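Local coordinates for allantoin racemase (Pseudomonas fluorescens, PDB 5LG5), which racemises allantoin, and probably interconverts the D and L forms of other 5-monosubstituted hydantoins as well, at residues S101-L106 and V175-C180; Y110-T115 and D125-A130; R162-A167 and Q192-P197. One frame throughout, in Å; residues are numbered along the deposited sequence.

Contact 1. Residues S101-L106 and V175-C180; sequences STAMFL and VICLGC
A103 carries the tight half of this contact. Its single methyl, CB, points at strand 175-179 and lies 3.6 Å from V175 CG1 and 3.5 Å from C177 SG, two side chains set two residues apart on the same face of the strand, with I176 between them turned away. V175 spreads its two branches over the turn: CG1 is anti to the backbone N (chi1 -179°) and meets A103, while CG2 approaches L106 CB at 3.8 Å and the A103 carbonyl O at 3.9 Å. Here helix 95-103 packs against a central strand of a parallel sheet in this alpha/beta racemase, just before the chain turns into the neighbouring strand 110-114. A hydrogen bond of 2.9 Å from L106 N to A103 O closes the turn, and L106 CB meets V175 CG2 from there. Y110 and V199 close in around A103, so the small methyl is packed on several fronts.

Contact is looser at L106, whose branched end leaves the touching to CB. The strand also diverges from the helix beyond C177, and C180, itself partly exposed, packs beside T115 and V146. On the turn's far side, F105 packs on I208 of a second subunit.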
ATOM      1  N   SER E 101      18.479  -6.124  -1.108  1.00  8.98           N
ATOM      2  CA  SER E 101      18.439  -6.702   0.225  1.00  9.51           C
ATOM      3  C   SER E 101      19.673  -6.345   1.070  1.00  9.80           C
ATOM      4  O   SER E 101      19.536  -5.969   2.248  1.00  8.56           O
ATOM      5  CB  SER E 101      18.243  -8.225   0.150  1.00 12.54           C
ATOM      6  OG  SER E 101      18.022  -8.763   1.447  1.00 20.09           O
ATOM      7  N   THR E 102      20.874  -6.436   0.505  1.00  9.02           N
ATOM      8  CA  THR E 102      22.018  -6.071   1.338  1.00 11.03           C
ATOM      9  C   THR E 102      22.113  -4.557   1.544  1.00  8.30           C
ATOM     10  O   THR E 102      22.462  -4.133   2.629  1.00  9.20           O
ATOM     11  CB  THR E 102      23.394  -6.724   0.950  1.00 14.69           C
ATOM     12  OG1 THR E 102      24.308  -5.740   0.455  1.00 21.16           O
ATOM     13  CG2 THR E 102      23.237  -7.873  -0.009  1.00  8.02           C
ATOM     14  N   ALA E 103      21.761  -3.755   0.538  1.00 10.32           N
ATOM     15  CA  ALA E 103      21.742  -2.291   0.714  1.00  9.39           C
ATOM     16  C   ALA E 103      20.814  -1.866   1.863  1.00 11.90           C
ATOM     17  O   ALA E 103      21.065  -0.886   2.576  1.00  9.85           O
ATOM     18  CB  ALA E 103      21.344  -1.584  -0.591  1.00  7.34           C
ATOM     19  N   MET E 104      19.738  -2.615   2.043  1.00  9.84           N
ATOM     20  CA  MET E 104      18.781  -2.304   3.096  1.00 10.61           C
ATOM     21  C   MET E 104      19.357  -2.462   4.505  1.00 11.34           C
ATOM     22  O   MET E 104      18.828  -1.895   5.464  1.00 11.75           O
ATOM     23  CB  MET E 104      17.496  -3.109   2.910  1.00 13.15           C
ATOM     24  CG  MET E 104      16.582  -2.546   1.809  1.00 11.49           C
ATOM     25  SD  MET E 104      15.320  -3.722   1.315  1.00 10.52           S
ATOM     26  CE  MET E 104      14.670  -4.193   2.919  1.00  7.94           C
ATOM     27  N   PHE E 105      20.436  -3.230   4.640  1.00 11.65           N
ATOM     28  CA  PHE E 105      21.120  -3.297   5.935  1.00 10.95           C
ATOM     29  C   PHE E 105      21.990  -2.071   6.203  1.00 11.67           C
ATOM     30  O   PHE E 105      22.442  -1.860   7.325  1.00 10.29           O
ATOM     31  CB  PHE E 105      21.945  -4.586   6.067  1.00 11.09           C
ATOM     32  CG  PHE E 105      21.097  -5.827   6.242  1.00 11.69           C
ATOM     33  CD1 PHE E 105      20.870  -6.693   5.174  1.00 10.13           C
ATOM     34  CD2 PHE E 105      20.515  -6.117   7.469  1.00 13.33           C
ATOM     35  CE1 PHE E 105      20.085  -7.826   5.334  1.00 12.12           C
ATOM     36  CE2 PHE E 105      19.724  -7.256   7.641  1.00 10.53           C
ATOM     37  CZ  PHE E 105      19.507  -8.106   6.575  1.00 10.90           C
ATOM     38  N   LEU E 106      22.193  -1.244   5.182  1.00 11.44           N
ATOM     39  CA  LEU E 106      23.219  -0.207   5.243  1.00 11.88           C
ATOM     40  C   LEU E 106      22.699   1.213   5.350  1.00 16.06           C
ATOM     41  O   LEU E 106      23.469   2.128   5.644  1.00 14.40           O
ATOM     42  CB  LEU E 106      24.141  -0.306   4.023  1.00 12.09           C
ATOM     43  CG  LEU E 106      24.864  -1.645   3.851  1.00 12.86           C
ATOM     44  CD1 LEU E 106      25.736  -1.610   2.603  1.00 15.88           C
ATOM     45  CD2 LEU E 106      25.705  -1.956   5.075  1.00 10.56           C
ATOM     46  N   VAL E 175      22.200   4.691   0.033  1.00 11.14           N
ATOM     47  CA  VAL E 175      23.012   3.637  -0.544  1.00  7.77           C
ATOM     48  C   VAL E 175      22.715   3.547  -2.025  1.00 10.61           C
ATOM     49  O   VAL E 175      21.571   3.748  -2.454  1.00  7.71           O
ATOM     50  CB  VAL E 175      22.728   2.267   0.130  1.00 11.76           C
ATOM     51  CG1 VAL E 175      23.618   1.169  -0.467  1.00 10.91           C
ATOM     52  CG2 VAL E 175      22.929   2.352   1.640  1.00 12.49           C
ATOM     53  N   ILE E 176      23.744   3.257  -2.812  1.00  9.69           N
ATOM     54  CA  ILE E 176      23.550   3.080  -4.237  1.00  9.80           C
ATOM     55  C   ILE E 176      23.698   1.620  -4.596  1.00 11.78           C
ATOM     56  O   ILE E 176      24.629   0.964  -4.145  1.00 11.48           O
ATOM     57  CB  ILE E 176      24.564   3.886  -5.055  1.00 10.79           C
ATOM     58  CG1 ILE E 176      24.452   5.377  -4.710  1.00  7.37           C
ATOM     59  CG2 ILE E 176      24.338   3.643  -6.521  1.00 10.34           C
ATOM     60  CD1 ILE E 176      23.136   6.028  -5.142  1.00 11.09           C
ATOM     61  N   CYS E 177      22.754   1.099  -5.377  1.00 12.46           N
ATOM     62  CA  CYS E 177      22.896  -0.226  -5.972  1.00 12.78           C
ATOM     63  C   CYS E 177      23.223  -0.111  -7.448  1.00 10.70           C
ATOM     64  O   CYS E 177      22.573   0.646  -8.166  1.00 12.35           O
ATOM     65  CB  CYS E 177      21.607  -1.056  -5.805  1.00 15.08           C
ATOM     66  SG  CYS E 177      21.149  -1.426  -4.099  1.00 11.24           S
ATOM     67  N   LEU E 178      24.235  -0.845  -7.892  1.00 12.25           N
ATOM     68  CA  LEU E 178      24.494  -0.986  -9.322  1.00 16.50           C
ATOM     69  C   LEU E 178      23.307  -1.696  -9.957  1.00 18.88           C
ATOM     70  O   LEU E 178      22.843  -2.716  -9.440  1.00 22.06           O
ATOM     71  CB  LEU E 178      25.771  -1.787  -9.550  1.00 19.89           C
ATOM     72  CG  LEU E 178      26.989  -1.123  -8.902  1.00 18.23           C
ATOM     73  CD1 LEU E 178      28.275  -1.843  -9.294  1.00 22.33           C
ATOM     74  CD2 LEU E 178      27.055   0.346  -9.275  1.00 12.97           C
ATOM     75  N   GLY E 179      22.811  -1.172 -11.073  1.00 19.95           N
ATOM     76  CA  GLY E 179      21.569  -1.684 -11.634  1.00 23.67           C
ATOM     77  C   GLY E 179      21.789  -2.323 -12.983  1.00 27.55           C
ATOM     78  O   GLY E 179      20.938  -2.233 -13.880  1.00 27.16           O
ATOM     79  N   CYS E 180      22.969  -2.919 -13.137  1.00 29.51           N
ATOM     80  CA  CYS E 180      23.284  -3.739 -14.301  1.00 29.90           C
ATOM     81  C   CYS E 180      24.402  -4.743 -13.986  1.00 28.38           C
ATOM     82  O   CYS E 180      25.355  -4.420 -13.262  1.00 26.87           O
ATOM     83  CB  CYS E 180      23.658  -2.853 -15.495  1.00 29.46           C
ATOM     84  SG  CYS E 180      24.040  -3.787 -16.990  1.00 40.03           S
TER

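Contact 2. Residues Y110-T115 and D125-A130; sequences YSVVTT and DRLKLA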
ATOM      1  N   TYR E 110      17.580   3.071  -0.366  1.00 11.09           N
ATOM      2  CA  TYR E 110      18.572   2.810  -1.414  1.00 10.84           C
ATOM      3  C   TYR E 110      18.035   3.273  -2.768  1.00 12.95           C
ATOM      4  O   TYR E 110      16.825   3.360  -2.967  1.00 10.77           O
ATOM      5  CB  TYR E 110      18.969   1.321  -1.467  1.00  9.04           C
ATOM      6  CG  TYR E 110      17.866   0.426  -2.000  1.00  9.87           C
ATOM      7  CD1 TYR E 110      16.953  -0.161  -1.141  1.00  9.93           C
ATOM      8  CD2 TYR E 110      17.730   0.180  -3.362  1.00 13.12           C
ATOM      9  CE1 TYR E 110      15.937  -0.958  -1.612  1.00  9.84           C
ATOM     10  CE2 TYR E 110      16.714  -0.633  -3.844  1.00 10.60           C
ATOM     11  CZ  TYR E 110      15.828  -1.192  -2.956  1.00 10.16           C
ATOM     12  OH  TYR E 110      14.819  -1.989  -3.415  1.00 10.48           O
ATOM     13  N   SER E 111      18.935   3.577  -3.696  1.00 10.21           N
ATOM     14  CA  SER E 111      18.532   3.843  -5.074  1.00  9.81           C
ATOM     15  C   SER E 111      19.283   2.928  -6.015  1.00  9.64           C
ATOM     16  O   SER E 111      20.405   2.504  -5.738  1.00 11.87           O
ATOM     17  CB  SER E 111      18.748   5.315  -5.482  1.00  9.39           C
ATOM     18  OG  SER E 111      17.750   6.165  -4.938  1.00 13.26           O
ATOM     19  N   VAL E 112      18.640   2.591  -7.116  1.00  9.21           N
ATOM     20  CA  VAL E 112      19.266   1.777  -8.122  1.00  7.83           C
ATOM     21  C   VAL E 112      19.624   2.650  -9.308  1.00  9.70           C
ATOM     22  O   VAL E 112      18.802   3.429  -9.774  1.00 12.33           O
ATOM     23  CB  VAL E 112      18.313   0.648  -8.569  1.00 14.61           C
ATOM     24  CG1 VAL E 112      18.987  -0.236  -9.617  1.00 13.41           C
ATOM     25  CG2 VAL E 112      17.857  -0.172  -7.351  1.00 13.58           C
ATOM     26  N   VAL E 113      20.853   2.536  -9.787  1.00 11.18           N
ATOM     27  CA  VAL E 113      21.225   3.235 -11.003  1.00 13.44           C
ATOM     28  C   VAL E 113      21.365   2.209 -12.099  1.00 13.04           C
ATOM     29  O   VAL E 113      22.195   1.308 -12.007  1.00 14.54           O
ATOM     30  CB  VAL E 113      22.540   4.021 -10.876  1.00 13.32           C
ATOM     31  CG1 VAL E 113      22.902   4.617 -12.226  1.00 14.59           C
ATOM     32  CG2 VAL E 113      22.419   5.107  -9.805  1.00 12.47           C
ATOM     33  N   THR E 114      20.535   2.316 -13.127  1.00 15.51           N
ATOM     34  CA  THR E 114      20.600   1.333 -14.199  1.00 14.10           C
ATOM     35  C   THR E 114      21.088   2.006 -15.474  1.00 16.06           C
ATOM     36  O   THR E 114      21.615   3.131 -15.438  1.00 14.18           O
ATOM     37  CB  THR E 114      19.232   0.594 -14.412  1.00 13.75           C
ATOM     38  OG1 THR E 114      19.380  -0.481 -15.353  1.00 16.61           O
ATOM     39  CG2 THR E 114      18.146   1.547 -14.886  1.00 12.65           C
ATOM     40  N   THR E 115      20.908   1.298 -16.587  1.00 14.25           N
ATOM     41  CA  THR E 115      21.386   1.707 -17.897  1.00 16.36           C
ATOM     42  C   THR E 115      20.385   2.588 -18.621  1.00 17.61           C
ATOM     43  O   THR E 115      20.478   3.819 -18.593  1.00 16.00           O
ATOM     44  CB  THR E 115      21.631   0.464 -18.751  1.00 19.86           C
ATOM     45  OG1 THR E 115      20.517  -0.435 -18.594  1.00 16.75           O
ATOM     46  CG2 THR E 115      22.911  -0.228 -18.299  1.00 18.25           C
ATOM     47  N   ASP E 125       9.262  -3.039 -11.188  1.00 13.00           N
ATOM     48  CA  ASP E 125       8.330  -4.159 -11.064  1.00 17.02           C
ATOM     49  C   ASP E 125       8.947  -5.369 -10.325  1.00 13.73           C
ATOM     50  O   ASP E 125       8.311  -5.952  -9.446  1.00 12.38           O
ATOM     51  CB  ASP E 125       7.772  -4.574 -12.437  1.00 15.45           C
ATOM     52  CG  ASP E 125       6.716  -3.602 -12.984  1.00 19.39           C
ATOM     53  OD1 ASP E 125       6.374  -3.725 -14.184  1.00 23.29           O
ATOM     54  OD2 ASP E 125       6.235  -2.713 -12.247  1.00 20.18           O
ATOM     55  N   ARG E 126      10.190  -5.725 -10.650  1.00 11.52           N
ATOM     56  CA  ARG E 126      10.850  -6.855  -9.982  1.00 12.89           C
ATOM     57  C   ARG E 126      11.069  -6.625  -8.473  1.00 12.58           C
ATOM     58  O   ARG E 126      10.948  -7.553  -7.670  1.00 13.21           O
ATOM     59  CB  ARG E 126      12.186  -7.220 -10.665  1.00 15.13           C
ATOM     60  CG  ARG E 126      12.054  -7.780 -12.100  1.00 20.73           C
ATOM     61  CD  ARG E 126      11.118  -8.989 -12.192  1.00 18.20           C
ATOM     62  NE  ARG E 126      11.664 -10.179 -11.529  1.00 25.26           N
ATOM     63  CZ  ARG E 126      11.025 -11.347 -11.433  1.00 27.49           C
ATOM     64  NH1 ARG E 126       9.809 -11.478 -11.940  1.00 26.04           N
ATOM     65  NH2 ARG E 126      11.595 -12.383 -10.825  1.00 27.56           N
ATOM     66  N   LEU E 127      11.439  -5.402  -8.108  1.00 10.66           N
ATOM     67  CA  LEU E 127      11.670  -5.038  -6.707  1.00 10.19           C
ATOM     68  C   LEU E 127      10.364  -5.057  -5.909  1.00 13.49           C
ATOM     69  O   LEU E 127      10.340  -5.461  -4.737  1.00 11.21           O
ATOM     70  CB  LEU E 127      12.363  -3.669  -6.613  1.00 10.36           C
ATOM     71  CG  LEU E 127      13.825  -3.620  -7.086  1.00 12.42           C
ATOM     72  CD1 LEU E 127      14.383  -2.192  -7.103  1.00 11.51           C
ATOM     73  CD2 LEU E 127      14.685  -4.500  -6.189  1.00  8.93           C
ATOM     74  N   LYS E 128       9.283  -4.605  -6.545  1.00 12.79           N
ATOM     75  CA  LYS E 128       7.956  -4.648  -5.929  1.00 13.69           C
ATOM     76  C   LYS E 128       7.504  -6.073  -5.678  1.00 13.34           C
ATOM     77  O   LYS E 128       7.052  -6.409  -4.578  1.00 12.79           O
ATOM     78  CB  LYS E 128       6.937  -3.908  -6.800  1.00 11.56           C
ATOM     79  CG  LYS E 128       7.072  -2.395  -6.712  1.00 15.44           C
ATOM     80  CD  LYS E 128       6.142  -1.694  -7.696  1.00 21.94           C
ATOM     81  CE  LYS E 128       6.337  -0.187  -7.634  1.00 17.43           C
ATOM     82  NZ  LYS E 128       5.480   0.508  -8.646  1.00 22.40           N
ATOM     83  N   LEU E 129       7.666  -6.913  -6.692  1.00 11.04           N
ATOM     84  CA  LEU E 129       7.270  -8.306  -6.602  1.00 14.15           C
ATOM     85  C   LEU E 129       8.092  -9.025  -5.536  1.00 17.88           C
ATOM     86  O   LEU E 129       7.584  -9.920  -4.851  1.00 18.66           O
ATOM     87  CB  LEU E 129       7.476  -9.010  -7.951  1.00 17.23           C
ATOM     88  CG  LEU E 129       6.234  -9.008  -8.854  1.00 24.62           C
ATOM     89  CD1 LEU E 129       6.539  -9.531 -10.263  1.00 27.08           C
ATOM     90  CD2 LEU E 129       5.060  -9.751  -8.226  1.00 30.03           C
ATOM     91  N   ALA E 130       9.364  -8.645  -5.407  1.00 12.08           N
ATOM     92  CA  ALA E 130      10.246  -9.261  -4.421  1.00 11.57           C
ATOM     93  C   ALA E 130       9.976  -8.728  -3.014  1.00  9.33           C
ATOM     94  O   ALA E 130      10.521  -9.237  -2.046  1.00 10.18           O
ATOM     95  CB  ALA E 130      11.715  -9.043  -4.803  1.00 11.57           C
TER
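L127 meets the strand with both of its methyls: CD1 and CD2 each lie 3.7 Å from Y110 OH. CD1 also reaches V112 CG2 at 4.0 Å, the two branches coming together tip to tip. This is the interior of a beta-alpha-beta unit made of strand 110-114, helix 120-129 and strand 136-141, with the helix packed over the sheet. The backbones stay well apart, 10.3 Å between V112 CA and L127 CA, and the side chains bridge that space.

The Y110 ring turns its edge to the leucine, with CD1 near the ring plane and 4.3 Å from CE2. V112 CG2 sits in plane at the edge of the same ring. With chi1 at 71°, CG of Y110 is placed between the backbone N and the carbonyl carbon, and the ring is sent out from the sheet toward the helix. Its hydroxyl gives a hydrogen bond to L132 O, just past the helix, which fixes the polar end against the apolar methyls. An alanine in place of L127 is likely to open a gap beside the Y110 hydroxyl and leave V112 CG2 without its mate on the helix.

Further out, T96 and A100 of helix 95-103 pack on L127. R126 NH2 makes a salt bridge to E82 OE1, and D125 OD1 accepts a hydrogen bond from H108 NE2 of a fourth subunit.

Contact 3. Residues R162-A167 and Q192-P197; sequences RQAELA and QRTGVP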
ATOM      1  N   ARG E 162      26.570  10.686 -12.011  1.00 13.93           N
ATOM      2  CA  ARG E 162      25.595  11.780 -11.966  1.00 20.00           C
ATOM      3  C   ARG E 162      24.250  11.326 -11.427  1.00 17.54           C
ATOM      4  O   ARG E 162      23.643  12.032 -10.625  1.00 18.85           O
ATOM      5  CB  ARG E 162      25.397  12.490 -13.318  1.00 20.98           C
ATOM      6  CG  ARG E 162      24.302  13.591 -13.202  1.00 25.08           C
ATOM      7  CD  ARG E 162      24.119  14.535 -14.412  1.00 34.24           C
ATOM      8  NE  ARG E 162      23.662  13.878 -15.635  1.00 43.37           N
ATOM      9  CZ  ARG E 162      24.470  13.523 -16.633  1.00 49.31           C
ATOM     10  NH1 ARG E 162      25.768  13.788 -16.549  1.00 46.14           N
ATOM     11  NH2 ARG E 162      23.987  12.922 -17.716  1.00 39.30           N
ATOM     12  N   GLN E 163      23.779  10.158 -11.863  1.00 19.68           N
ATOM     13  CA  GLN E 163      22.498   9.645 -11.370  1.00 17.82           C
ATOM     14  C   GLN E 163      22.576   9.307  -9.892  1.00 13.40           C
ATOM     15  O   GLN E 163      21.645   9.571  -9.138  1.00 16.72           O
ATOM     16  CB  GLN E 163      22.041   8.424 -12.173  1.00 14.96           C
ATOM     17  CG  GLN E 163      21.689   8.754 -13.610  1.00 13.62           C
ATOM     18  CD  GLN E 163      20.715   9.906 -13.687  1.00 18.97           C
ATOM     19  OE1 GLN E 163      19.761   9.982 -12.908  1.00 16.56           O
ATOM     20  NE2 GLN E 163      20.963  10.830 -14.612  1.00 20.08           N
ATOM     21  N   ALA E 164      23.702   8.733  -9.477  1.00 15.56           N
ATOM     22  CA  ALA E 164      23.908   8.433  -8.065  1.00 11.48           C
ATOM     23  C   ALA E 164      23.872   9.713  -7.229  1.00 16.90           C
ATOM     24  O   ALA E 164      23.272   9.748  -6.149  1.00 14.85           O
ATOM     25  CB  ALA E 164      25.215   7.690  -7.859  1.00 12.01           C
ATOM     26  N   GLU E 165      24.512  10.766  -7.730  1.00 16.79           N
ATOM     27  CA  GLU E 165      24.517  12.045  -7.023  1.00 20.62           C
ATOM     28  C   GLU E 165      23.106  12.613  -6.916  1.00 20.57           C
ATOM     29  O   GLU E 165      22.716  13.144  -5.874  1.00 17.77           O
ATOM     30  CB  GLU E 165      25.478  13.030  -7.701  1.00 18.67           C
ATOM     31  CG  GLU E 165      26.933  12.648  -7.497  1.00 18.41           C
ATOM     32  CD  GLU E 165      27.907  13.539  -8.257  1.00 31.31           C
ATOM     33  OE1 GLU E 165      27.496  14.165  -9.266  1.00 26.21           O
ATOM     34  OE2 GLU E 165      29.096  13.581  -7.853  1.00 30.13           O
ATOM     35  N   LEU E 166      22.334  12.479  -7.992  1.00 17.07           N
ATOM     36  CA  LEU E 166      20.960  12.962  -7.991  1.00 19.12           C
ATOM     37  C   LEU E 166      20.099  12.143  -7.035  1.00 19.06           C
ATOM     38  O   LEU E 166      19.252  12.680  -6.316  1.00 18.75           O
ATOM     39  CB  LEU E 166      20.376  12.921  -9.406  1.00 20.47           C
ATOM     40  CG  LEU E 166      20.951  13.907 -10.425  1.00 23.67           C
ATOM     41  CD1 LEU E 166      20.405  13.625 -11.820  1.00 24.95           C
ATOM     42  CD2 LEU E 166      20.615  15.346 -10.016  1.00 30.38           C
ATOM     43  N   ALA E 167      20.330  10.837  -7.028  1.00 17.22           N
ATOM     44  CA  ALA E 167      19.595   9.947  -6.147  1.00 15.99           C
ATOM     45  C   ALA E 167      19.815  10.334  -4.684  1.00 14.91           C
ATOM     46  O   ALA E 167      18.864  10.420  -3.900  1.00 14.30           O
ATOM     47  CB  ALA E 167      20.014   8.509  -6.396  1.00 10.78           C
ATOM     48  N   GLN E 192      33.672   6.164  -3.851  1.00 32.00           N
ATOM     49  CA  GLN E 192      34.664   7.215  -3.655  1.00 36.53           C
ATOM     50  C   GLN E 192      34.153   8.544  -4.189  1.00 32.70           C
ATOM     51  O   GLN E 192      34.391   9.598  -3.605  1.00 33.18           O
ATOM     52  CB  GLN E 192      35.990   6.839  -4.323  1.00 36.87           C
ATOM     53  CG  GLN E 192      36.833   5.850  -3.531  1.00 41.99           C
ATOM     54  CD  GLN E 192      37.188   6.355  -2.133  1.00 54.09           C
ATOM     55  OE1 GLN E 192      36.384   6.264  -1.197  1.00 53.50           O
ATOM     56  NE2 GLN E 192      38.380   6.934  -2.000  1.00 51.68           N
ATOM     57  N   ARG E 193      33.424   8.469  -5.296  1.00 32.42           N
ATOM     58  CA  ARG E 193      32.919   9.648  -5.978  1.00 34.01           C
ATOM     59  C   ARG E 193      31.642  10.209  -5.321  1.00 34.57           C
ATOM     60  O   ARG E 193      31.340  11.390  -5.480  1.00 31.52           O
ATOM     61  CB  ARG E 193      32.729   9.323  -7.471  1.00 34.91           C
ATOM     62  CG  ARG E 193      34.061   9.262  -8.255  1.00 36.90           C
ATOM     63  CD  ARG E 193      33.930   8.686  -9.682  1.00 38.06           C
ATOM     64  NE  ARG E 193      33.563   9.646 -10.736  1.00 42.92           N
ATOM     65  CZ  ARG E 193      33.869   9.482 -12.025  1.00 39.15           C
ATOM     66  NH1 ARG E 193      34.602   8.438 -12.394  1.00 39.12           N
ATOM     67  NH2 ARG E 193      33.511  10.382 -12.936  1.00 32.61           N
ATOM     68  N   THR E 194      30.908   9.372  -4.579  1.00 27.55           N
ATOM     69  CA  THR E 194      29.652   9.795  -3.922  1.00 28.06           C
ATOM     70  C   THR E 194      29.693   9.938  -2.400  1.00 25.85           C
ATOM     71  O   THR E 194      28.933  10.719  -1.826  1.00 24.57           O
ATOM     72  CB  THR E 194      28.486   8.835  -4.254  1.00 27.79           C
ATOM     73  OG1 THR E 194      28.842   7.497  -3.870  1.00 25.34           O
ATOM     74  CG2 THR E 194      28.186   8.869  -5.743  1.00 23.43           C
ATOM     75  N   GLY E 195      30.537   9.147  -1.744  1.00 24.70           N
ATOM     76  CA  GLY E 195      30.595   9.130  -0.291  1.00 20.53           C
ATOM     77  C   GLY E 195      29.525   8.316   0.429  1.00 23.58           C
ATOM     78  O   GLY E 195      29.312   8.503   1.635  1.00 22.06           O
ATOM     79  N   VAL E 196      28.852   7.418  -0.294  1.00 19.19           N
ATOM     80  CA  VAL E 196      27.876   6.490   0.304  1.00 17.95           C
ATOM     81  C   VAL E 196      28.232   5.037  -0.050  1.00 15.45           C
ATOM     82  O   VAL E 196      28.975   4.807  -1.003  1.00 17.40           O
ATOM     83  CB  VAL E 196      26.422   6.828  -0.127  1.00 12.39           C
ATOM     84  CG1 VAL E 196      26.123   8.283   0.146  1.00 17.76           C
ATOM     85  CG2 VAL E 196      26.199   6.499  -1.600  1.00 12.56           C
ATOM     86  N   PRO E 197      27.732   4.053   0.729  1.00 15.05           N
ATOM     87  CA  PRO E 197      27.994   2.655   0.346  1.00 17.15           C
ATOM     88  C   PRO E 197      27.397   2.328  -1.017  1.00 13.35           C
ATOM     89  O   PRO E 197      26.291   2.764  -1.315  1.00 12.88           O
ATOM     90  CB  PRO E 197      27.263   1.843   1.424  1.00 17.90           C
ATOM     91  CG  PRO E 197      27.085   2.794   2.583  1.00 19.05           C
ATOM     92  CD  PRO E 197      26.914   4.148   1.953  1.00 13.96           C
TER
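E165 and T194 mark the closest backbone approach, 6.4 Å between their CA atoms, where a mid-helix turn of 153-171 faces the last turn of helix 187-194. Directly after T194 the chain leaves helical geometry at G195, whose phi is positive (80°). A side chain at these backbone angles would press on the T194 carbonyl O. The chain then extends through V196 and P197.

The apolar heart is a pair of methyls: T194 CG2 against A164 CB at 3.8 Å, with E165 CG at a more distant 4.4 Å from T194 CG2. With T194 chi1 at 57°, OG1 sits between the backbone N and the carbonyl carbon and hydrogen-bonds to I190 O in its own helix, while CG2, anti to the carbonyl carbon, faces A164. Helix 187-194 is the connection between parallel strands 175-179 and 198-199, and this contact sets it beside helix 153-171 over the same sheet. A164 and V196 both pack on I176 of that sheet.

Toward the outside the fit turns polar and slack. E165, extended beyond CG, reaches across to the last turn of helix 187-194, where OE2 comes 3.9 Å from R193 O, two oxygens with no bond between them. The R193 guanidinium instead pairs through NH2 with E158 OE1, about two turns before E165 on helix 153-171.

How the contacts relate
All three contacts build on one parallel sheet, in which strand 175-179 lies between 110-114 and 198-199. Contact 1 and contact 2 share one face, with centres about 10 Å apart; contact 3 covers the other, its centre about 12 Å from contact 1 and 17 Å from contact 2. The strands themselves tie the sites together: C177 N bonds to S111 O (2.8 Å) and I176 N to P197 O (3.0 Å). S111 and V113 turn to helix 153-171, whereas Y110 and V112 face helix 120-129. Along the chain, contact 2 is nested inside the loop closed by contact 1, and contact 3 crosses that loop. The sheet is thus packed by helices on both faces, and every contact also reaches the second subunit.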